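PDB 4UUL: L-lactate dehydrogenase from Trichomonas vaginalis, which catalyses the NAD-dependent interconversion of pyruvate and L-lactate and belongs to the lactate/malate dehydrogenase superfamily. Local coordinates for residues 37-42 and 47-52; 277-282 and 315-320; 253-258 and 295-300; 87-92 and 101-106. The protein carries 1 engineered substitution. All coordinates share one frame; numbering follows the deposited sequence.

Contact 1 of 4, residues 37-42 and 47-52; sequences LHLLDI and NRLTAL
Leu49 lays both methyls against Leu39: CD1 comes to 4.0 Å from Leu39 CB, while CD2 lies 3.5 Å from the backbone O of Leu39. Its CG stands anti to the backbone N (chi1 -168°), which carries the branched end off the helix and onto the end of the strand. There CD2 also brushes Asp41, whose CB is 4.3 Å from it. A turn further along the helix Leu52 makes a lesser touch: in the modelled one of its two conformers, Leu52 CD2 comes to 4.2 Å from Leu39 CD1. The polar end of Asp41 is occupied elsewhere: Asp41 OD1 accepts the backbone N of Ile42 through its anti lone pair at 2.8 Å, and OD2 accepts Ala13 N. Two bonds thus fix the carboxylate at the end of the strand, where Rossmann folds commonly carry the acid that receives the adenosine ribose; other structures of this protein have NADH at Asp41 and Arg48, though none is bound here. Helix 46-57 is the crossover of the beta-alpha-beta unit between strands 35-40 and 64-70: Leu49 also reaches Ala69 of strand 64-70, Leu52 meets Tyr18 of helix 15-25, and Ala51 packs on His235 of the second subunit.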
# COMPACT_ATOMS: atom_id res chain seq x y z
N LEU B 37 5.49 12.35 -9.05
CA LEU B 37 6.45 11.72 -8.13
C LEU B 37 7.87 11.89 -8.64
O LEU B 37 8.19 11.55 -9.76
CB LEU B 37 6.13 10.23 -7.95
CG LEU B 37 4.76 9.93 -7.34
CD1 LEU B 37 4.57 8.45 -7.28
CD2 LEU B 37 4.66 10.55 -6.01
N HIS B 38 8.72 12.41 -7.77
CA HIS B 38 10.17 12.43 -7.99
C HIS B 38 10.75 11.29 -7.16
O HIS B 38 10.57 11.25 -5.94
CB HIS B 38 10.76 13.75 -7.53
CG HIS B 38 10.26 14.94 -8.28
ND1 HIS B 38 11.10 15.76 -9.00
CD2 HIS B 38 9.03 15.50 -8.38
CE1 HIS B 38 10.41 16.76 -9.52
NE2 HIS B 38 9.14 16.62 -9.19
N LEU B 39 11.35 10.32 -7.85
CA LEU B 39 11.76 9.06 -7.25
C LEU B 39 13.27 8.95 -7.36
O LEU B 39 13.81 8.74 -8.45
CB LEU B 39 11.06 7.89 -7.95
CG LEU B 39 9.54 7.99 -7.95
CD1 LEU B 39 8.94 6.95 -8.85
CD2 LEU B 39 9.00 7.77 -6.55
N LEU B 40 13.98 9.15 -6.23
CA LEU B 40 15.42 9.21 -6.21
C LEU B 40 16.02 7.97 -5.60
O LEU B 40 15.57 7.50 -4.55
CB LEU B 40 15.88 10.45 -5.42
CG LEU B 40 17.37 10.66 -5.21
CD1 LEU B 40 18.09 10.91 -6.54
CD2 LEU B 40 17.65 11.79 -4.21
N ASP B 41 17.05 7.43 -6.25
CA ASP B 41 17.84 6.36 -5.65
C ASP B 41 19.24 6.36 -6.30
O ASP B 41 19.55 7.29 -7.02
CB ASP B 41 17.11 5.00 -5.70
CG ASP B 41 17.37 4.12 -4.49
OD1 ASP B 41 18.53 4.08 -4.03
OD2 ASP B 41 16.40 3.50 -3.98
N ILE B 42 20.05 5.39 -5.95
CA ILE B 42 21.42 5.34 -6.42
C ILE B 42 21.53 4.43 -7.64
O ILE B 42 20.66 3.59 -7.88
CB ILE B 42 22.36 4.87 -5.33
CG1 ILE B 42 21.95 3.51 -4.79
CG2 ILE B 42 22.46 5.93 -4.22
CD1 ILE B 42 23.07 2.88 -3.91
N ASN B 47 17.54 -0.40 -11.82
CA ASN B 47 16.64 -1.41 -12.38
C ASN B 47 15.41 -1.68 -11.49
O ASN B 47 14.26 -1.78 -12.01
CB ASN B 47 17.38 -2.69 -12.67
CG ASN B 47 18.26 -2.59 -13.90
OD1 ASN B 47 18.08 -1.69 -14.73
ND2 ASN B 47 19.20 -3.49 -14.02
N ARG B 48 15.62 -1.74 -10.17
CA ARG B 48 14.48 -1.90 -9.28
C ARG B 48 13.57 -0.66 -9.33
O ARG B 48 12.35 -0.75 -9.21
CB ARG B 48 14.98 -2.21 -7.87
CG ARG B 48 13.99 -3.04 -7.06
CD ARG B 48 14.53 -3.43 -5.73
NE ARG B 48 13.45 -3.53 -4.75
CZ ARG B 48 13.60 -3.31 -3.44
NH1 ARG B 48 14.79 -2.96 -2.96
NH2 ARG B 48 12.57 -3.41 -2.62
N LEU B 49 14.17 0.51 -9.51
CA LEU B 49 13.34 1.69 -9.61
C LEU B 49 12.52 1.67 -10.90
O LEU B 49 11.33 2.04 -10.89
CB LEU B 49 14.17 2.97 -9.50
CG LEU B 49 13.35 4.24 -9.31
CD1 LEU B 49 12.25 4.10 -8.23
CD2 LEU B 49 14.30 5.33 -8.95
N THR B 50 13.12 1.20 -11.99
CA THR B 50 12.40 1.05 -13.23
C THR B 50 11.21 0.09 -13.03
O THR B 50 10.10 0.36 -13.50
CB THR B 50 13.31 0.60 -14.35
OG1 THR B 50 14.27 1.63 -14.60
CG2 THR B 50 12.52 0.34 -15.63
N ALA B 51 11.45 -1.02 -12.33
CA ALA B 51 10.36 -1.94 -12.03
C ALA B 51 9.23 -1.25 -11.27
O ALA B 51 8.06 -1.49 -11.55
CB ALA B 51 10.85 -3.14 -11.23
N LEU B 52 9.57 -0.42 -10.29
CA LEU B 52 8.55 0.34 -9.54
C LEU B 52 7.73 1.19 -10.50
O LEU B 52 6.52 1.20 -10.45
CB LEU B 52 9.17 1.20 -8.41
CG LEU B 52 8.28 2.39 -7.96
CD1 LEU B 52 7.05 1.87 -7.35
CD2 LEU B 52 9.05 3.23 -6.94

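Contact 2 of 4, residues 277-282 and 315-320; sequences YGIKPG and FTEKDL
Glu317 reaches from its helix to the loop 277-282 with an extended chain: chi1 of 175° and chi2 of -170° run CB, CG and CD out in one line, so that CB and CG serve as the spacer and the carboxylate does the touching. Glu317 CD stops 3.9 Å from Lys280 N. Beyond it, Glu317 OE2 accepts the N-H of Lys280, with the N 2.8 Å away; the N-H...O angle of 166° makes the bond nearly straight, and the donor meets the oxygen almost end-on to its C-O bond. Two carbons flank the oxygen, Glu317 OE2 lying 3.4 Å from Lys280 CB and 3.9 Å from Ile279 CG2. A water donates to Glu317 OE2 at 2.7 Å and also to Gly278 O at 2.9 Å, bridging two acceptors that could not bond directly. OE2 is therefore held by two donors. The ammonium takes no part: Lys280 runs outward, so the tie is from carboxylate to backbone and is not a salt bridge. The side chain of Ile279 packs on Phe285 and Phe287 of strand 284-291. Away from the annotated sites, this carboxylate-to-amide tie pins the loop between strands 265-270 and 284-291 to helix 307-337, the long C-terminal helix that belongs to the alpha/beta C-terminal domain of the lactate/malate dehydrogenase fold.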
# COMPACT_ATOMS: atom_id res chain seq x y z
N TYR B 277 6.93 23.14 27.56
CA TYR B 277 7.39 21.92 28.23
C TYR B 277 8.86 21.95 28.66
O TYR B 277 9.43 20.94 29.06
CB TYR B 277 7.06 20.70 27.38
CG TYR B 277 5.56 20.60 27.17
CD1 TYR B 277 4.69 20.46 28.25
CD2 TYR B 277 5.01 20.66 25.91
CE1 TYR B 277 3.31 20.45 28.08
CE2 TYR B 277 3.64 20.60 25.71
CZ TYR B 277 2.79 20.48 26.80
OH TYR B 277 1.41 20.45 26.66
N GLY B 278 9.46 23.14 28.61
CA GLY B 278 10.79 23.30 29.16
C GLY B 278 11.90 22.69 28.31
O GLY B 278 12.95 22.30 28.85
N ILE B 279 11.69 22.64 27.00
CA ILE B 279 12.71 22.08 26.12
C ILE B 279 13.47 23.24 25.45
O ILE B 279 12.89 24.20 24.98
CB ILE B 279 12.06 21.20 25.03
CG1 ILE B 279 11.09 20.21 25.66
CG2 ILE B 279 13.14 20.48 24.23
CD1 ILE B 279 11.64 19.33 26.72
N LYS B 280 14.78 23.11 25.44
CA LYS B 280 15.65 24.14 24.87
C LYS B 280 15.63 24.13 23.34
O LYS B 280 15.72 23.06 22.72
CB LYS B 280 17.05 23.88 25.35
CG LYS B 280 18.01 24.99 24.99
CD LYS B 280 19.44 24.68 25.38
CE LYS B 280 20.34 25.88 25.17
NZ LYS B 280 20.13 26.91 26.20
N PRO B 281 15.57 25.29 22.69
CA PRO B 281 15.73 25.37 21.23
C PRO B 281 17.06 24.83 20.79
O PRO B 281 18.04 24.85 21.54
CB PRO B 281 15.64 26.86 20.94
CG PRO B 281 14.88 27.43 22.13
CD PRO B 281 15.29 26.62 23.30
N GLY B 282 17.07 24.29 19.57
CA GLY B 282 18.32 23.92 18.91
C GLY B 282 18.40 22.48 18.44
O GLY B 282 19.39 22.13 17.82
N PHE B 315 16.40 13.98 30.02
CA PHE B 315 17.40 13.02 29.57
C PHE B 315 17.40 12.95 28.03
O PHE B 315 18.46 12.89 27.40
CB PHE B 315 17.08 11.64 30.15
CG PHE B 315 18.09 10.60 29.85
CD1 PHE B 315 19.19 10.42 30.67
CD2 PHE B 315 17.93 9.75 28.78
CE1 PHE B 315 20.12 9.43 30.42
CE2 PHE B 315 18.86 8.78 28.48
CZ PHE B 315 19.96 8.60 29.32
N THR B 316 16.23 12.93 27.39
CA THR B 316 16.16 12.82 25.93
C THR B 316 16.58 14.14 25.30
O THR B 316 17.23 14.15 24.25
CB THR B 316 14.79 12.31 25.47
OG1 THR B 316 14.89 11.92 24.08
CG2 THR B 316 13.71 13.39 25.57
N GLU B 317 16.31 15.27 25.94
CA GLU B 317 16.84 16.55 25.48
C GLU B 317 18.36 16.54 25.46
O GLU B 317 19.01 16.91 24.47
CB GLU B 317 16.33 17.67 26.38
CG GLU B 317 16.90 19.07 26.11
CD GLU B 317 16.50 20.03 27.20
OE1 GLU B 317 16.74 19.75 28.38
OE2 GLU B 317 15.98 21.05 26.88
N LYS B 318 18.95 16.12 26.58
CA LYS B 318 20.41 16.04 26.67
C LYS B 318 20.96 15.12 25.57
O LYS B 318 21.95 15.42 24.90
CB LYS B 318 20.80 15.52 28.08
CG LYS B 318 22.28 15.39 28.29
CD LYS B 318 22.56 15.02 29.77
CE LYS B 318 24.02 14.83 30.13
NZ LYS B 318 24.65 13.76 29.41
N ASP B 319 20.30 13.98 25.34
CA ASP B 319 20.70 13.02 24.31
C ASP B 319 20.69 13.68 22.93
O ASP B 319 21.65 13.54 22.16
CB ASP B 319 19.73 11.86 24.35
CG ASP B 319 20.03 10.77 23.42
OD1 ASP B 319 21.20 10.46 23.21
OD2 ASP B 319 19.06 10.14 22.89
N LEU B 320 19.65 14.44 22.61
CA LEU B 320 19.59 15.10 21.30
C LEU B 320 20.67 16.12 21.12
O LEU B 320 21.25 16.20 20.03
CB LEU B 320 18.22 15.72 21.10
CG LEU B 320 17.13 14.72 20.74
CD1 LEU B 320 15.76 15.29 21.10
CD2 LEU B 320 17.22 14.37 19.29
O HOH W 1 15.78 23.06 28.74

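Contact 3 of 4, residues 253-258 and 295-300; sequences KAWLFG and GKIHVV
Trp255 meets Ile297 with the five-membered part of its indole: Ile297 CD1 stands 3.7 Å from the centroid of that ring, 23° off the normal, a CH-pi contact over one face. The methyl is displaced toward the nitrogen side, with Trp255 NE1 3.5 Å from Ile297 CD1, and Ile297 CG1 follows behind at 3.6 Å from Trp255 CD1. A chi1 of -164° sets the indole beside its own carbonyl carbon and brings it up to the turn at 295-297. At the ring's edge, near its plane, Gly295 O lies 3.5 Å from Trp255 CD1. The backbone of the same residue is close too, Trp255 O being 3.2 Å from Gly295 CA. Here the end of helix 242-257 meets the turn into strand 297-299, an edge strand of the three-stranded antiparallel sheet in the alpha/beta C-terminal domain, and Ile297 also packs on Met267 and Ile269 of strand 265-270. Trp255 O and Gly295 O are two acceptors only 3.3 Å apart; both accept from Lys124 NZ, whose positive charge probably offsets their mutual repulsion. Leu256 touches next through its backbone O, 4.0 Å from Gly295 CA. Two residues later Gly258 leaves the helix with positive phi, its N still bonded to Ala254 O.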
# COMPACT_ATOMS: atom_id res chain seq x y z
N LYS B 253 -0.07 13.94 5.60
CA LYS B 253 -1.41 14.40 5.32
C LYS B 253 -1.90 15.38 6.39
O LYS B 253 -2.52 16.41 6.08
CB LYS B 253 -2.34 13.18 5.20
CG LYS B 253 -3.71 13.51 4.64
CD LYS B 253 -4.57 12.28 4.53
CE LYS B 253 -5.89 12.59 3.88
NZ LYS B 253 -6.58 11.30 3.56
N ALA B 254 -1.59 15.08 7.65
CA ALA B 254 -1.92 16.00 8.74
C ALA B 254 -1.16 17.34 8.57
O ALA B 254 -1.74 18.40 8.76
CB ALA B 254 -1.56 15.40 10.06
N TRP B 255 0.11 17.26 8.23
CA TRP B 255 0.94 18.45 8.04
C TRP B 255 0.42 19.33 6.91
O TRP B 255 0.48 20.56 6.97
CB TRP B 255 2.39 18.03 7.77
CG TRP B 255 3.41 19.08 7.92
CD1 TRP B 255 3.26 20.35 8.39
CD2 TRP B 255 4.81 18.92 7.62
NE1 TRP B 255 4.49 20.99 8.38
CE2 TRP B 255 5.45 20.13 7.96
CE3 TRP B 255 5.57 17.86 7.12
CZ2 TRP B 255 6.82 20.29 7.81
CZ3 TRP B 255 6.93 18.02 6.95
CH2 TRP B 255 7.55 19.24 7.31
N LEU B 256 -0.08 18.70 5.85
CA LEU B 256 -0.53 19.44 4.70
C LEU B 256 -1.88 20.12 4.93
O LEU B 256 -2.04 21.27 4.50
CB LEU B 256 -0.61 18.53 3.46
CG LEU B 256 0.70 18.14 2.80
CD1 LEU B 256 0.51 16.98 1.83
CD2 LEU B 256 1.33 19.31 2.08
N PHE B 257 -2.82 19.42 5.59
CA PHE B 257 -4.25 19.82 5.59
C PHE B 257 -4.87 19.98 6.96
O PHE B 257 -6.02 20.43 7.06
CB PHE B 257 -5.09 18.85 4.75
CG PHE B 257 -4.57 18.69 3.36
CD1 PHE B 257 -4.64 19.75 2.47
CD2 PHE B 257 -3.98 17.51 2.94
CE1 PHE B 257 -4.13 19.65 1.21
CE2 PHE B 257 -3.48 17.40 1.65
CZ PHE B 257 -3.57 18.47 0.80
N GLY B 258 -4.12 19.68 8.02
CA GLY B 258 -4.62 19.86 9.37
C GLY B 258 -5.09 18.60 10.04
O GLY B 258 -5.42 17.61 9.38
N GLY B 295 -1.83 24.36 7.59
CA GLY B 295 -0.67 23.48 7.52
C GLY B 295 0.43 23.86 8.49
O GLY B 295 1.56 23.43 8.29
N LYS B 296 0.12 24.64 9.54
CA LYS B 296 1.13 25.00 10.52
C LYS B 296 1.03 24.09 11.74
O LYS B 296 -0.05 23.91 12.29
CB LYS B 296 0.98 26.47 10.95
CG LYS B 296 1.03 27.45 9.80
CD LYS B 296 2.32 27.37 8.98
CE LYS B 296 2.34 28.45 7.89
NZ LYS B 296 3.65 28.51 7.15
N ILE B 297 2.17 23.56 12.16
CA ILE B 297 2.24 22.65 13.29
C ILE B 297 2.27 23.46 14.58
O ILE B 297 3.01 24.43 14.68
CB ILE B 297 3.52 21.76 13.22
CG1 ILE B 297 3.51 20.92 11.94
CG2 ILE B 297 3.59 20.81 14.41
CD1 ILE B 297 4.81 20.15 11.73
N HIS B 298 1.50 23.03 15.58
CA HIS B 298 1.54 23.65 16.91
C HIS B 298 1.71 22.60 17.98
O HIS B 298 1.09 21.57 17.91
CB HIS B 298 0.26 24.43 17.20
CG HIS B 298 -0.06 25.45 16.15
ND1 HIS B 298 0.49 26.70 16.15
CD2 HIS B 298 -0.83 25.38 15.05
CE1 HIS B 298 0.05 27.38 15.11
NE2 HIS B 298 -0.76 26.60 14.43
N VAL B 299 2.53 22.85 18.96
CA VAL B 299 2.62 22.00 20.12
C VAL B 299 1.35 22.19 20.96
O VAL B 299 0.93 23.29 21.24
CB VAL B 299 3.88 22.37 20.96
CG1 VAL B 299 3.90 21.62 22.26
CG2 VAL B 299 5.16 22.12 20.19
N VAL B 300 0.75 21.08 21.35
CA VAL B 300 -0.50 21.08 22.10
C VAL B 300 -0.17 21.50 23.53
O VAL B 300 0.74 20.92 24.16
CB VAL B 300 -1.11 19.70 22.10
CG1 VAL B 300 -2.38 19.69 22.96
CG2 VAL B 300 -1.43 19.26 20.67

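Contact 4 of 4, residues 87-92 and 101-106; sequences ASMPRK and ISSNSV. Engineered in segment 87-92: Arg91 (natural residue Leu).
Asn104 OD1 accepts the backbone N-H of Met89 at 2.8 Å, with an N-H...O angle of 162° and the donor tilted 20° from the carbonyl plane. The other end of the same amide returns the bond: Asn104 ND2 donates to Met89 O at 3.0 Å, this time nearly straight at 176°, in the carbonyl plane and on a lone pair of the acceptor. One asparagine side chain thus pairs with both polar backbone atoms of a single residue, and because each end has a partner of the right kind the orientation of the amide is well supported. With CG anti to the carbonyl carbon, the group leans out from the helix to meet the loop. Around it, Ser88 CB stands 3.4 Å from Asn104 OD1, and Met89 CB lies 3.7 Å from Asn104 ND2. A water then spans the next step, donating to Pro90 O at 2.8 Å and accepting from Ser103 OG at 2.7 Å. NADH is seen at Ser88 in other structures of this protein but is absent here, and Asn104 is predicted to bind NAD(+), so the contact lies beside the cofactor site. Just after Pro90 comes the engineered Arg91 (Leu in the natural sequence), whose NH1 bonds to Gln95 O; in this family the corresponding loop position probably helps to tell lactate from malate dehydrogenases. Asn104 ND2 also donates to Leu100 O in its own helix. Both ends of the amide being in use, it probably holds the loop in place at Met89, beside Ser88 of the NADH site.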
# COMPACT_ATOMS: atom_id res chain seq x y z
N ALA B 87 15.69 7.50 2.60
CA ALA B 87 17.04 6.97 2.47
C ALA B 87 17.91 7.46 3.63
O ALA B 87 17.86 8.63 3.99
CB ALA B 87 17.68 7.41 1.12
N SER B 88 18.80 6.60 4.08
CA SER B 88 19.83 6.94 5.06
C SER B 88 20.93 5.88 4.97
O SER B 88 20.76 4.87 4.31
CB SER B 88 19.24 6.99 6.44
OG SER B 88 18.82 5.73 6.85
N MET B 89 22.06 6.11 5.61
CA MET B 89 23.13 5.15 5.68
C MET B 89 22.81 4.19 6.80
O MET B 89 22.55 4.61 7.93
CB MET B 89 24.46 5.87 5.94
CG MET B 89 24.66 7.06 5.00
SD MET B 89 24.82 6.57 3.26
CE MET B 89 26.38 5.70 3.34
N PRO B 90 22.82 2.88 6.50
CA PRO B 90 22.62 1.94 7.60
C PRO B 90 23.93 1.87 8.43
O PRO B 90 25.03 2.15 7.95
CB PRO B 90 22.31 0.61 6.88
CG PRO B 90 22.95 0.72 5.60
CD PRO B 90 22.85 2.17 5.20
N ARG B 91 23.81 1.43 9.65
CA ARG B 91 24.97 1.17 10.48
C ARG B 91 25.75 -0.03 9.91
O ARG B 91 25.16 -1.01 9.51
CB ARG B 91 24.53 0.91 11.91
CG ARG B 91 25.69 1.00 12.95
CD ARG B 91 25.16 0.62 14.34
NE ARG B 91 24.53 -0.70 14.34
CZ ARG B 91 25.18 -1.86 14.48
NH1 ARG B 91 26.50 -1.88 14.70
NH2 ARG B 91 24.52 -3.00 14.42
N LYS B 92 27.07 0.11 9.86
CA LYS B 92 27.96 -0.92 9.40
C LYS B 92 28.30 -1.81 10.56
O LYS B 92 28.30 -1.35 11.69
CB LYS B 92 29.23 -0.28 8.84
CG LYS B 92 28.97 0.53 7.62
CD LYS B 92 30.23 1.05 6.99
CE LYS B 92 30.03 1.26 5.49
NZ LYS B 92 28.99 2.30 5.21
N ILE B 101 25.44 8.22 13.47
CA ILE B 101 25.14 9.64 13.38
C ILE B 101 26.14 10.29 12.45
O ILE B 101 25.75 11.09 11.59
CB ILE B 101 25.17 10.27 14.77
CG1 ILE B 101 24.03 9.75 15.64
CG2 ILE B 101 25.17 11.76 14.67
CD1 ILE B 101 24.32 9.91 17.12
N SER B 102 27.42 9.97 12.62
CA SER B 102 28.47 10.59 11.82
C SER B 102 28.33 10.31 10.33
O SER B 102 28.38 11.22 9.52
CB SER B 102 29.83 10.09 12.25
OG SER B 102 30.10 10.57 13.54
N SER B 103 28.06 9.07 9.96
CA SER B 103 28.02 8.75 8.55
C SER B 103 26.82 9.48 7.91
O SER B 103 26.86 9.96 6.77
CB SER B 103 27.94 7.23 8.36
OG SER B 103 26.68 6.75 8.84
N ASN B 104 25.72 9.54 8.63
CA ASN B 104 24.53 10.19 8.09
C ASN B 104 24.65 11.71 8.01
O ASN B 104 23.93 12.34 7.25
CB ASN B 104 23.28 9.74 8.84
CG ASN B 104 22.83 8.39 8.35
OD1 ASN B 104 22.20 8.31 7.31
ND2 ASN B 104 23.19 7.35 9.04
N SER B 105 25.51 12.31 8.85
CA SER B 105 25.60 13.74 8.87
C SER B 105 25.97 14.28 7.48
O SER B 105 25.44 15.29 7.06
CB SER B 105 26.57 14.23 9.96
OG SER B 105 27.93 13.91 9.65
N VAL B 106 26.86 13.59 6.76
CA VAL B 106 27.29 14.05 5.46
C VAL B 106 26.12 14.03 4.45
O VAL B 106 25.87 14.96 3.71
CB VAL B 106 28.46 13.20 4.95
CG1 VAL B 106 28.79 13.58 3.51
CG2 VAL B 106 29.72 13.35 5.90
O HOH W 2 26.84 4.01 8.97

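In the fold
From the N terminus, contact 1 comes first and closes a short connection between strand 35-40 and helix 46-57. Contact 4 follows in series within the same NAD-binding region, folding the loop after strand 82-85 back onto helix 97-118; the nearest atoms of contacts 1 and 4 are about 6 Å apart. Contacts 3 and 2 belong to the C-terminal alpha/beta domain and cross along the chain: 277-282 lies between 253-258 and 295-300, while 315-320 lies beyond them. They meet directly, Tyr277 OH standing 2.6 Å from Val300 O. Together they tie helix 242-257, the three-stranded antiparallel sheet (265-270, 284-291, 297-299) and helix 307-337, while contacts 1 and 2 lie on opposite sides of the chain's centre.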